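Local coordinates for protein C-1-tetrahydrofolate synthase, cytoplasmic, putative (Trypanosoma brucei, PDB 4CJX) that probably oxidises methylenetetrahydrofolate with NADP and hydrolyses the resulting methenyl form, as a homodimeric dehydrogenase-cyclohydrolase of one-carbon metabolism, at residues R75-A80 against V119-L124; C84-F89 against M303-T308. All blocks are in the same frame, centred on the assembly; numbering follows the deposited sequence.

Interaction 1 lies at the inhibitor and interaction 2 behind it, their centres 11 Å apart. Both use the parallel sheet of the catalytic domain, and helix 296-316 joins them: Leu304 CD1 meets Val119 CG2 at 3.4 Å, Leu304 CD2 lies 3.8 Å from Lys77 CD, and Leu305 CD1 rests 3.6 Å from Ala80 CB. Arg78 O and Asn88 ND2, 2.9 Å apart, form a probable hydrogen bond between helix 68-83 and the strand after it. The 9L9 ligand touches both segments of interaction 1, whereas the side chain of Thr308 in interaction 2 is about 11 Å from it. Leu304 thus backs the pocket wall, and Leu305 faces the second contact.

Interaction 1 of 2, residues R75-A80 against V119-L124; sequences RLKRKA and VVQLPL. With 9L9 ((2S)-2-[[4-[[2,4-bis(azanyl)-6-oxidanylidene-1H-pyrimidin-5-yl]carbamoylamino]phenyl]carbonylamino]pentanedioic acid), chain G.
Lys77 and Gln121 make a buried polar contact across the inhibitor pocket, joining helix 68-83 to segment 119-124, which follows on from strand 117-120 of the catalytic domain. The two segments share little surface, 96 Å², and the single hydrogen bond between them runs 2.8 Å from Lys77 NZ to Gln121 OE1. It uses a lone pair of the amide oxygen, in the carbonyl plane, with a C=O...N angle of 128°. Lys77 leaves its helix with CG beside the backbone N (chi1 -70°) and is extended from there on, which carries NZ across to Gln121. Gln121 instead bends at chi2, turning its amide back toward the lysine and the ligand.

The same NZ donates to the ureido oxygen O8A of 9L9 at 2.6 Å, and its two acceptors lie roughly at right angles about the nitrogen. The other end of the Gln121 amide, NE2, lies above the plane of the pyrimidine but outside the ring, over the C6-N7 bond and 3.3 Å from 9L9 N7. Backbone atoms bind the two amino groups and N1 of the pyrimidine. 9L9 N2A donates to Val120 O at 2.7 Å, and 9L9 N7 to Leu122 O at 2.8 Å. Between them Leu122 N reaches 9L9 N1 at 3.2 Å in a nearly straight bond (171°). Leu76 CD1 touches the benzoyl carbonyl oxygen O7B of 9L9 at 3.6 Å. Asp144 OD1 is a further hydrogen-bond partner of the inhibitor.

Tyr73, which touches Gln121, and Lys77 have the spacing of the family's YxxxK motif. Gln121 probably has two roles: its oxygen positions Lys77 NZ at the ureido carbonyl, a group placed much as the one-carbon unit of the folate would probably be, and its NE2 packs over the pyrimidine's amino group N7, while backbone polar atoms fix the pyrimidine's rotation.

Interaction 2 of 2, residues C84-F89 against M303-T308; sequences CGFRNF and MLLKNT
Phe86 carries its CG beside the backbone N (chi1 -70°), and this sends the ring from the turn ahead of strand 87-93 toward helix 296-316. On that helix Leu305 adopts the same kind of first torsion (chi1 -59°), bringing its isobutyl group up against both Cys84 and the ring. One branch goes to each: CD1 lies 3.9 Å from Cys84 SG, and CD2 lies 4.0 Å from Phe86 CE2. The backbone oxygen Leu305 O comes to the ring's edge, near its plane, 3.5 Å from Phe86 CZ, so the carbonyl meets the partly positive C-H edge of the aromatic group.

One helical turn further on, the methyl CG2 of Thr308 approaches Phe86 CE2 obliquely at 3.7 Å. Its hydroxyl turns back into the helix, where OG1 donates to Leu304 O at 2.7 Å. Thr308 N also bonds that oxygen, from the opposite face of the carbonyl plane, and OG1 has a further partner in Ser117 OG. A buried hydroxyl is therefore satisfied while the methyl does the packing. Val45 and Pro57 also line Phe86.

Gly85, with positive phi, closes helix 68-83 in a Schellman motif, after which the chain enters strand 87-93. The contact thus packs the helix-to-strand turn of a parallel beta-alpha-beta unit (58-64, 68-83, 87-93) against the long C-terminal helix, which returns from the NAD(P)-binding region to the catalytic domain, as in other FolD enzymes.

Interaction 1 of 2, residues R75-A80 against V119-L124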
ATOM      1  N   ARG B  75     -12.408 -23.571 -12.237  1.00 26.85           N
ATOM      2  CA  ARG B  75     -13.433 -24.596 -12.091  0.50 27.91           C
ATOM      3  C   ARG B  75     -13.972 -24.589 -10.655  1.00 27.07           C
ATOM      4  O   ARG B  75     -15.175 -24.692 -10.449  1.00 27.10           O
ATOM      5  CB  ARG B  75     -12.901 -25.984 -12.486  0.50 29.48           C
ATOM      6  CG  ARG B  75     -13.947 -27.099 -12.465  0.50 31.04           C
ATOM      7  CD  ARG B  75     -13.486 -28.374 -13.177  0.50 32.88           C
ATOM      8  NE  ARG B  75     -12.235 -28.912 -12.644  0.50 32.84           N
ATOM      9  CZ  ARG B  75     -11.048 -28.753 -13.224  0.50 32.93           C
ATOM     10  NH1 ARG B  75     -10.958 -28.073 -14.359  0.50 33.24           N
ATOM     11  NH2 ARG B  75      -9.957 -29.264 -12.671  0.50 32.87           N
ATOM     12  N   LEU B  76     -13.098 -24.428  -9.670  1.00 25.70           N
ATOM     13  CA  LEU B  76     -13.566 -24.476  -8.293  1.00 25.37           C
ATOM     14  C   LEU B  76     -14.443 -23.257  -7.956  1.00 24.38           C
ATOM     15  O   LEU B  76     -15.429 -23.368  -7.232  1.00 24.13           O
ATOM     16  CB  LEU B  76     -12.391 -24.603  -7.318  1.00 25.08           C
ATOM     17  CG  LEU B  76     -11.607 -25.924  -7.321  1.00 26.44           C
ATOM     18  CD1 LEU B  76     -10.322 -25.745  -6.497  1.00 26.08           C
ATOM     19  CD2 LEU B  76     -12.418 -27.109  -6.801  1.00 27.69           C
ATOM     20  N   LYS B  77     -14.058 -22.098  -8.475  1.00 23.76           N
ATOM     21  CA  LYS B  77     -14.833 -20.865  -8.283  1.00 23.40           C
ATOM     22  C   LYS B  77     -16.235 -21.023  -8.874  1.00 24.37           C
ATOM     23  O   LYS B  77     -17.232 -20.736  -8.214  1.00 24.48           O
ATOM     24  CB  LYS B  77     -14.091 -19.649  -8.879  1.00 22.52           C
ATOM     25  CG  LYS B  77     -12.828 -19.258  -8.088  1.00 21.61           C
ATOM     26  CD  LYS B  77     -11.879 -18.300  -8.811  1.00 21.04           C
ATOM     27  CE  LYS B  77     -10.602 -18.067  -7.986  1.00 20.41           C
ATOM     28  NZ  LYS B  77      -9.688 -17.049  -8.571  1.00 20.17           N
ATOM     29  N   ARG B  78     -16.312 -21.522 -10.097  1.00 25.77           N
ATOM     30  CA  ARG B  78     -17.603 -21.695 -10.775  1.00 27.25           C
ATOM     31  C   ARG B  78     -18.500 -22.667 -10.028  1.00 28.36           C
ATOM     32  O   ARG B  78     -19.696 -22.415  -9.819  1.00 28.48           O
ATOM     33  CB  ARG B  78     -17.372 -22.164 -12.207  1.00 28.59           C
ATOM     34  CG  ARG B  78     -16.719 -21.083 -13.060  1.00 28.50           C
ATOM     35  CD  ARG B  78     -15.987 -21.654 -14.258  1.00 29.86           C
ATOM     36  NE  ARG B  78     -15.442 -20.584 -15.084  1.00 29.83           N
ATOM     37  CZ  ARG B  78     -14.928 -20.737 -16.307  1.00 30.88           C
ATOM     38  NH1 ARG B  78     -14.839 -21.937 -16.887  1.00 31.76           N
ATOM     39  NH2 ARG B  78     -14.507 -19.664 -16.965  1.00 30.91           N
ATOM     40  N   LYS B  79     -17.898 -23.775  -9.608  1.00 28.76           N
ATOM     41  CA  LYS B  79     -18.590 -24.815  -8.868  1.00 29.95           C
ATOM     42  C   LYS B  79     -19.136 -24.283  -7.548  1.00 28.76           C
ATOM     43  O   LYS B  79     -20.294 -24.516  -7.200  1.00 29.35           O
ATOM     44  CB  LYS B  79     -17.637 -25.982  -8.609  1.00 31.31           C
ATOM     45  CG  LYS B  79     -18.225 -27.333  -8.907  1.00 34.59           C
ATOM     46  CD  LYS B  79     -17.523 -28.461  -8.147  1.00 36.19           C
ATOM     47  CE  LYS B  79     -17.886 -28.400  -6.673  1.00 36.77           C
ATOM     48  NZ  LYS B  79     -17.424 -29.589  -5.907  1.00 38.26           N
ATOM     49  N   ALA B  80     -18.297 -23.593  -6.792  1.00 26.74           N
ATOM     50  CA  ALA B  80     -18.746 -22.979  -5.533  1.00 26.58           C
ATOM     51  C   ALA B  80     -19.909 -21.997  -5.771  1.00 27.30           C
ATOM     52  O   ALA B  80     -20.937 -22.048  -5.100  1.00 28.26           O
ATOM     53  CB  ALA B  80     -17.599 -22.255  -4.874  1.00 25.10           C
ATOM     54  N   VAL B 119     -13.902 -11.510 -12.621  1.00 21.40           N
ATOM     55  CA  VAL B 119     -12.628 -12.057 -12.198  1.00 20.84           C
ATOM     56  C   VAL B 119     -11.794 -12.372 -13.444  1.00 21.39           C
ATOM     57  O   VAL B 119     -12.202 -13.168 -14.308  1.00 22.16           O
ATOM     58  CB  VAL B 119     -12.836 -13.337 -11.356  1.00 20.97           C
ATOM     59  CG1 VAL B 119     -11.524 -14.114 -11.169  1.00 21.02           C
ATOM     60  CG2 VAL B 119     -13.439 -13.021  -9.997  1.00 20.51           C
ATOM     61  N   VAL B 120     -10.623 -11.755 -13.541  1.00 20.83           N
ATOM     62  CA  VAL B 120      -9.699 -12.049 -14.635  1.00 21.44           C
ATOM     63  C   VAL B 120      -8.586 -12.903 -14.021  1.00 20.93           C
ATOM     64  O   VAL B 120      -7.733 -12.387 -13.314  1.00 20.50           O
ATOM     65  CB  VAL B 120      -9.135 -10.759 -15.297  1.00 21.67           C
ATOM     66  CG1 VAL B 120      -8.061 -11.087 -16.333  1.00 22.43           C
ATOM     67  CG2 VAL B 120     -10.258  -9.920 -15.910  1.00 22.08           C
ATOM     68  N   GLN B 121      -8.621 -14.208 -14.272  1.00 21.40           N
ATOM     69  CA  GLN B 121      -7.677 -15.134 -13.641  1.00 21.41           C
ATOM     70  C   GLN B 121      -6.224 -14.845 -14.061  1.00 22.07           C
ATOM     71  O   GLN B 121      -5.904 -14.745 -15.230  1.00 22.40           O
ATOM     72  CB  GLN B 121      -8.078 -16.589 -13.922  1.00 21.99           C
ATOM     73  CG  GLN B 121      -7.340 -17.641 -13.095  1.00 21.64           C
ATOM     74  CD  GLN B 121      -7.715 -17.679 -11.622  1.00 20.43           C
ATOM     75  OE1 GLN B 121      -8.811 -17.277 -11.217  1.00 19.89           O
ATOM     76  NE2 GLN B 121      -6.809 -18.201 -10.813  1.00 19.94           N
ATOM     77  N   LEU B 122      -5.372 -14.641 -13.063  1.00 22.24           N
ATOM     78  CA  LEU B 122      -3.960 -14.391 -13.279  1.00 23.46           C
ATOM     79  C   LEU B 122      -3.193 -15.693 -13.016  1.00 24.33           C
ATOM     80  O   LEU B 122      -3.629 -16.521 -12.201  1.00 24.03           O
ATOM     81  CB  LEU B 122      -3.470 -13.286 -12.318  1.00 22.90           C
ATOM     82  CG  LEU B 122      -4.277 -11.987 -12.193  1.00 22.39           C
ATOM     83  CD1 LEU B 122      -3.667 -11.055 -11.149  1.00 21.82           C
ATOM     84  CD2 LEU B 122      -4.363 -11.297 -13.537  1.00 23.45           C
ATOM     85  N   PRO B 123      -2.013 -15.853 -13.628  1.00 25.82           N
ATOM     86  CA  PRO B 123      -1.344 -14.862 -14.472  1.00 26.83           C
ATOM     87  C   PRO B 123      -1.964 -14.791 -15.865  1.00 28.09           C
ATOM     88  O   PRO B 123      -2.498 -15.785 -16.358  1.00 28.10           O
ATOM     89  CB  PRO B 123       0.106 -15.376 -14.542  1.00 27.86           C
ATOM     90  CG  PRO B 123      -0.002 -16.851 -14.290  1.00 28.24           C
ATOM     91  CD  PRO B 123      -1.138 -17.008 -13.321  1.00 26.43           C
ATOM     92  N   LEU B 124      -1.929 -13.605 -16.458  1.00 28.76           N
ATOM     93  CA  LEU B 124      -2.238 -13.426 -17.872  1.00 30.45           C
ATOM     94  C   LEU B 124      -1.030 -13.834 -18.731  1.00 32.53           C
ATOM     95  O   LEU B 124       0.088 -13.910 -18.235  1.00 32.98           O
ATOM     96  CB  LEU B 124      -2.632 -11.979 -18.140  1.00 30.55           C
ATOM     97  CG  LEU B 124      -4.025 -11.601 -17.622  1.00 29.74           C
ATOM     98  CD1 LEU B 124      -4.208 -10.087 -17.661  1.00 29.74           C
ATOM     99  CD2 LEU B 124      -5.127 -12.310 -18.418  1.00 30.10           C
TER
HETATM  100  N2A 9L9 G1298      -7.767 -12.874 -10.621  1.00 18.23           N
HETATM  101  N1  9L9 G1298      -6.176 -14.572  -9.957  1.00 19.32           N
HETATM  102  C2  9L9 G1298      -7.263 -13.834  -9.630  1.00 17.71           C
HETATM  103  N3  9L9 G1298      -7.902 -13.941  -8.396  1.00 17.13           N
HETATM  104  C4  9L9 G1298      -7.304 -14.894  -7.560  1.00 16.95           C
HETATM  105  O4A 9L9 G1298      -7.868 -14.971  -6.481  1.00 17.14           O
HETATM  106  N5A 9L9 G1298      -5.748 -16.700  -7.054  1.00 20.26           N
HETATM  107  C5  9L9 G1298      -6.173 -15.662  -7.867  1.00 19.28           C
HETATM  108  C6  9L9 G1298      -5.648 -15.478  -9.108  1.00 18.98           C
HETATM  109  N7  9L9 G1298      -4.468 -16.237  -9.519  1.00 20.03           N
HETATM  110  O8A 9L9 G1298      -7.631 -17.972  -7.256  1.00 19.83           O
HETATM  111  N9  9L9 G1298      -5.883 -18.738  -6.061  1.00 19.63           N
HETATM  112  C1B 9L9 G1298      -6.405 -19.924  -5.624  1.00 20.47           C
HETATM  113  C2B 9L9 G1298      -5.514 -20.834  -5.021  1.00 21.39           C
HETATM  114  C3B 9L9 G1298      -5.938 -22.081  -4.558  1.00 21.86           C
HETATM  115  C4B 9L9 G1298      -7.274 -22.473  -4.680  1.00 22.41           C
HETATM  116  C5B 9L9 G1298      -8.178 -21.541  -5.238  1.00 22.33           C
HETATM  117  C6B 9L9 G1298      -7.753 -20.294  -5.713  1.00 20.45           C
HETATM  118  C7B 9L9 G1298      -7.735 -23.801  -4.109  1.00 23.15           C
HETATM  119  O7B 9L9 G1298      -8.879 -23.866  -3.726  1.00 22.30           O
HETATM  120  CAW 9L9 G1298      -6.491 -17.813  -6.850  1.00 20.61           C
HETATM  121  N   9L9 G1298      -6.900 -24.849  -3.939  1.00 25.83           N
HETATM  122  CA  9L9 G1298      -7.252 -26.109  -3.295  1.00 26.56           C
HETATM  123  C   9L9 G1298      -6.644 -26.109  -1.911  1.00 27.59           C
HETATM  124  OXT 9L9 G1298      -5.665 -25.371  -1.729  1.00 28.07           O
HETATM  125  CB  9L9 G1298      -6.691 -27.340  -3.965  1.00 28.22           C
HETATM  126  CG  9L9 G1298      -6.482 -27.130  -5.451  1.00 30.63           C
HETATM  127  CD  9L9 G1298      -6.309 -28.466  -6.102  1.00 31.62           C
HETATM  128  OE1 9L9 G1298      -7.208 -29.294  -5.960  1.00 35.68           O
HETATM  129  OE2 9L9 G1298      -5.276 -28.689  -6.750  1.00 35.05           O
HETATM  130  O   9L9 G1298      -7.096 -26.843  -0.999  1.00 27.83           O

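Interaction 2 of 2, residues C84-F89 against M303-T308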
ATOM      1  N   CYS B  84     -23.818 -22.069  -4.380  1.00 32.87           N
ATOM      2  CA  CYS B  84     -24.414 -21.053  -3.509  1.00 33.52           C
ATOM      3  C   CYS B  84     -25.624 -20.293  -4.130  1.00 34.81           C
ATOM      4  O   CYS B  84     -26.201 -19.395  -3.503  1.00 34.82           O
ATOM      5  CB  CYS B  84     -23.331 -20.092  -3.007  1.00 31.81           C
ATOM      6  SG  CYS B  84     -22.076 -20.943  -1.982  1.00 31.59           S
ATOM      7  N   GLY B  85     -26.018 -20.668  -5.343  1.00 35.60           N
ATOM      8  CA  GLY B  85     -27.162 -20.032  -6.001  1.00 37.16           C
ATOM      9  C   GLY B  85     -26.825 -18.843  -6.876  1.00 36.24           C
ATOM     10  O   GLY B  85     -27.722 -18.093  -7.291  1.00 37.76           O
ATOM     11  N   PHE B  86     -25.540 -18.671  -7.173  1.00 34.39           N
ATOM     12  CA  PHE B  86     -25.089 -17.599  -8.048  1.00 33.23           C
ATOM     13  C   PHE B  86     -25.289 -18.025  -9.493  1.00 33.62           C
ATOM     14  O   PHE B  86     -25.384 -19.217  -9.783  1.00 34.05           O
ATOM     15  CB  PHE B  86     -23.590 -17.337  -7.863  1.00 32.13           C
ATOM     16  CG  PHE B  86     -23.216 -16.702  -6.552  1.00 31.32           C
ATOM     17  CD1 PHE B  86     -23.924 -16.949  -5.382  1.00 32.30           C
ATOM     18  CD2 PHE B  86     -22.117 -15.877  -6.492  1.00 30.36           C
ATOM     19  CE1 PHE B  86     -23.551 -16.356  -4.195  1.00 31.53           C
ATOM     20  CE2 PHE B  86     -21.731 -15.290  -5.303  1.00 29.76           C
ATOM     21  CZ  PHE B  86     -22.461 -15.523  -4.157  1.00 30.47           C
ATOM     22  N   ARG B  87     -25.312 -17.042 -10.391  1.00 32.93           N
ATOM     23  CA  ARG B  87     -25.214 -17.279 -11.829  1.00 33.45           C
ATOM     24  C   ARG B  87     -23.763 -17.121 -12.282  1.00 31.35           C
ATOM     25  O   ARG B  87     -23.085 -16.213 -11.822  1.00 29.23           O
ATOM     26  CB  ARG B  87     -26.069 -16.262 -12.590  1.00 34.88           C
ATOM     27  CG  ARG B  87     -26.328 -16.652 -14.033  1.00 36.91           C
ATOM     28  CD  ARG B  87     -26.647 -15.439 -14.892  1.00 37.93           C
ATOM     29  NE  ARG B  87     -27.118 -15.825 -16.221  1.00 39.97           N
ATOM     30  N   ASN B  88     -23.303 -17.983 -13.193  1.00 31.33           N
ATOM     31  CA  ASN B  88     -21.930 -17.910 -13.731  1.00 30.06           C
ATOM     32  C   ASN B  88     -21.921 -17.370 -15.160  1.00 31.04           C
ATOM     33  O   ASN B  88     -22.762 -17.754 -15.977  1.00 32.48           O
ATOM     34  CB  ASN B  88     -21.278 -19.294 -13.744  1.00 29.93           C
ATOM     35  CG  ASN B  88     -20.614 -19.662 -12.421  1.00 28.54           C
ATOM     36  OD1 ASN B  88     -19.730 -18.957 -11.928  1.00 26.67           O
ATOM     37  ND2 ASN B  88     -21.037 -20.791 -11.848  1.00 29.16           N
ATOM     38  N   PHE B  89     -20.967 -16.492 -15.450  1.00 30.36           N
ATOM     39  CA  PHE B  89     -20.635 -16.077 -16.812  1.00 31.10           C
ATOM     40  C   PHE B  89     -19.188 -16.473 -17.008  1.00 30.61           C
ATOM     41  O   PHE B  89     -18.269 -15.810 -16.536  1.00 29.09           O
ATOM     42  CB  PHE B  89     -20.774 -14.573 -17.008  1.00 30.98           C
ATOM     43  CG  PHE B  89     -22.147 -14.054 -16.763  1.00 31.94           C
ATOM     44  CD1 PHE B  89     -22.593 -13.829 -15.470  1.00 31.30           C
ATOM     45  CD2 PHE B  89     -23.000 -13.766 -17.832  1.00 33.89           C
ATOM     46  CE1 PHE B  89     -23.871 -13.333 -15.240  1.00 32.45           C
ATOM     47  CE2 PHE B  89     -24.283 -13.285 -17.611  1.00 34.79           C
ATOM     48  CZ  PHE B  89     -24.717 -13.064 -16.308  1.00 34.18           C
ATOM     49  N   MET B 303     -14.157 -16.240  -0.150  1.00 23.11           N
ATOM     50  CA  MET B 303     -14.106 -14.777  -0.054  1.00 23.81           C
ATOM     51  C   MET B 303     -14.509 -14.074  -1.357  1.00 23.74           C
ATOM     52  O   MET B 303     -15.031 -12.960  -1.315  1.00 24.23           O
ATOM     53  CB  MET B 303     -12.717 -14.305   0.388  1.00 23.58           C
ATOM     54  CG  MET B 303     -12.304 -14.745   1.794  1.00 23.96           C
ATOM     55  SD  MET B 303     -13.520 -14.363   3.070  1.00 28.23           S
ATOM     56  CE  MET B 303     -14.411 -15.894   3.190  1.00 27.98           C
ATOM     57  N   LEU B 304     -14.248 -14.705  -2.496  1.00 22.85           N
ATOM     58  CA  LEU B 304     -14.668 -14.163  -3.784  1.00 23.67           C
ATOM     59  C   LEU B 304     -16.190 -14.145  -3.834  1.00 25.10           C
ATOM     60  O   LEU B 304     -16.776 -13.193  -4.311  1.00 25.82           O
ATOM     61  CB  LEU B 304     -14.112 -14.985  -4.952  1.00 23.31           C
ATOM     62  CG  LEU B 304     -14.786 -14.801  -6.318  1.00 24.57           C
ATOM     63  CD1 LEU B 304     -14.600 -13.378  -6.829  1.00 24.84           C
ATOM     64  CD2 LEU B 304     -14.258 -15.797  -7.336  1.00 24.41           C
ATOM     65  N   LEU B 305     -16.808 -15.215  -3.333  1.00 25.37           N
ATOM     66  CA  LEU B 305     -18.266 -15.328  -3.285  1.00 27.12           C
ATOM     67  C   LEU B 305     -18.857 -14.291  -2.309  1.00 27.76           C
ATOM     68  O   LEU B 305     -19.911 -13.708  -2.563  1.00 28.96           O
ATOM     69  CB  LEU B 305     -18.679 -16.746  -2.886  1.00 27.33           C
ATOM     70  CG  LEU B 305     -18.194 -17.886  -3.793  1.00 27.07           C
ATOM     71  CD1 LEU B 305     -18.893 -19.177  -3.407  1.00 27.95           C
ATOM     72  CD2 LEU B 305     -18.427 -17.603  -5.265  1.00 27.94           C
ATOM     73  N   LYS B 306     -18.156 -14.068  -1.193  1.00 26.51           N
ATOM     74  CA  LYS B 306     -18.556 -13.048  -0.229  1.00 26.87           C
ATOM     75  C   LYS B 306     -18.520 -11.630  -0.859  1.00 26.77           C
ATOM     76  O   LYS B 306     -19.522 -10.912  -0.828  1.00 28.20           O
ATOM     77  CB  LYS B 306     -17.703 -13.158   1.046  1.00 25.90           C
ATOM     78  CG  LYS B 306     -18.250 -12.346   2.210  1.00 27.08           C
ATOM     79  CD  LYS B 306     -17.535 -12.674   3.505  1.00 26.47           C
ATOM     80  CE  LYS B 306     -18.134 -11.924   4.695  1.00 27.82           C
ATOM     81  NZ  LYS B 306     -17.105 -11.734   5.775  1.00 27.03           N
ATOM     82  N   ASN B 307     -17.391 -11.258  -1.458  1.00 25.31           N
ATOM     83  CA  ASN B 307     -17.267  -9.981  -2.153  1.00 25.78           C
ATOM     84  C   ASN B 307     -18.408  -9.799  -3.159  1.00 27.57           C
ATOM     85  O   ASN B 307     -19.033  -8.746  -3.232  1.00 28.40           O
ATOM     86  CB  ASN B 307     -15.942  -9.868  -2.912  1.00 24.54           C
ATOM     87  CG  ASN B 307     -14.742  -9.685  -2.009  1.00 23.05           C
ATOM     88  OD1 ASN B 307     -14.859  -9.702  -0.789  1.00 22.81           O
ATOM     89  ND2 ASN B 307     -13.571  -9.528  -2.612  1.00 22.05           N
ATOM     90  N   THR B 308     -18.671 -10.861  -3.915  1.00 27.84           N
ATOM     91  CA  THR B 308     -19.674 -10.838  -4.963  1.00 29.73           C
ATOM     92  C   THR B 308     -21.090 -10.627  -4.407  1.00 31.58           C
ATOM     93  O   THR B 308     -21.867  -9.829  -4.950  1.00 33.08           O
ATOM     94  CB  THR B 308     -19.587 -12.141  -5.789  1.00 29.61           C
ATOM     95  OG1 THR B 308     -18.263 -12.264  -6.362  1.00 28.05           O
ATOM     96  CG2 THR B 308     -20.647 -12.166  -6.861  1.00 31.55           C
TER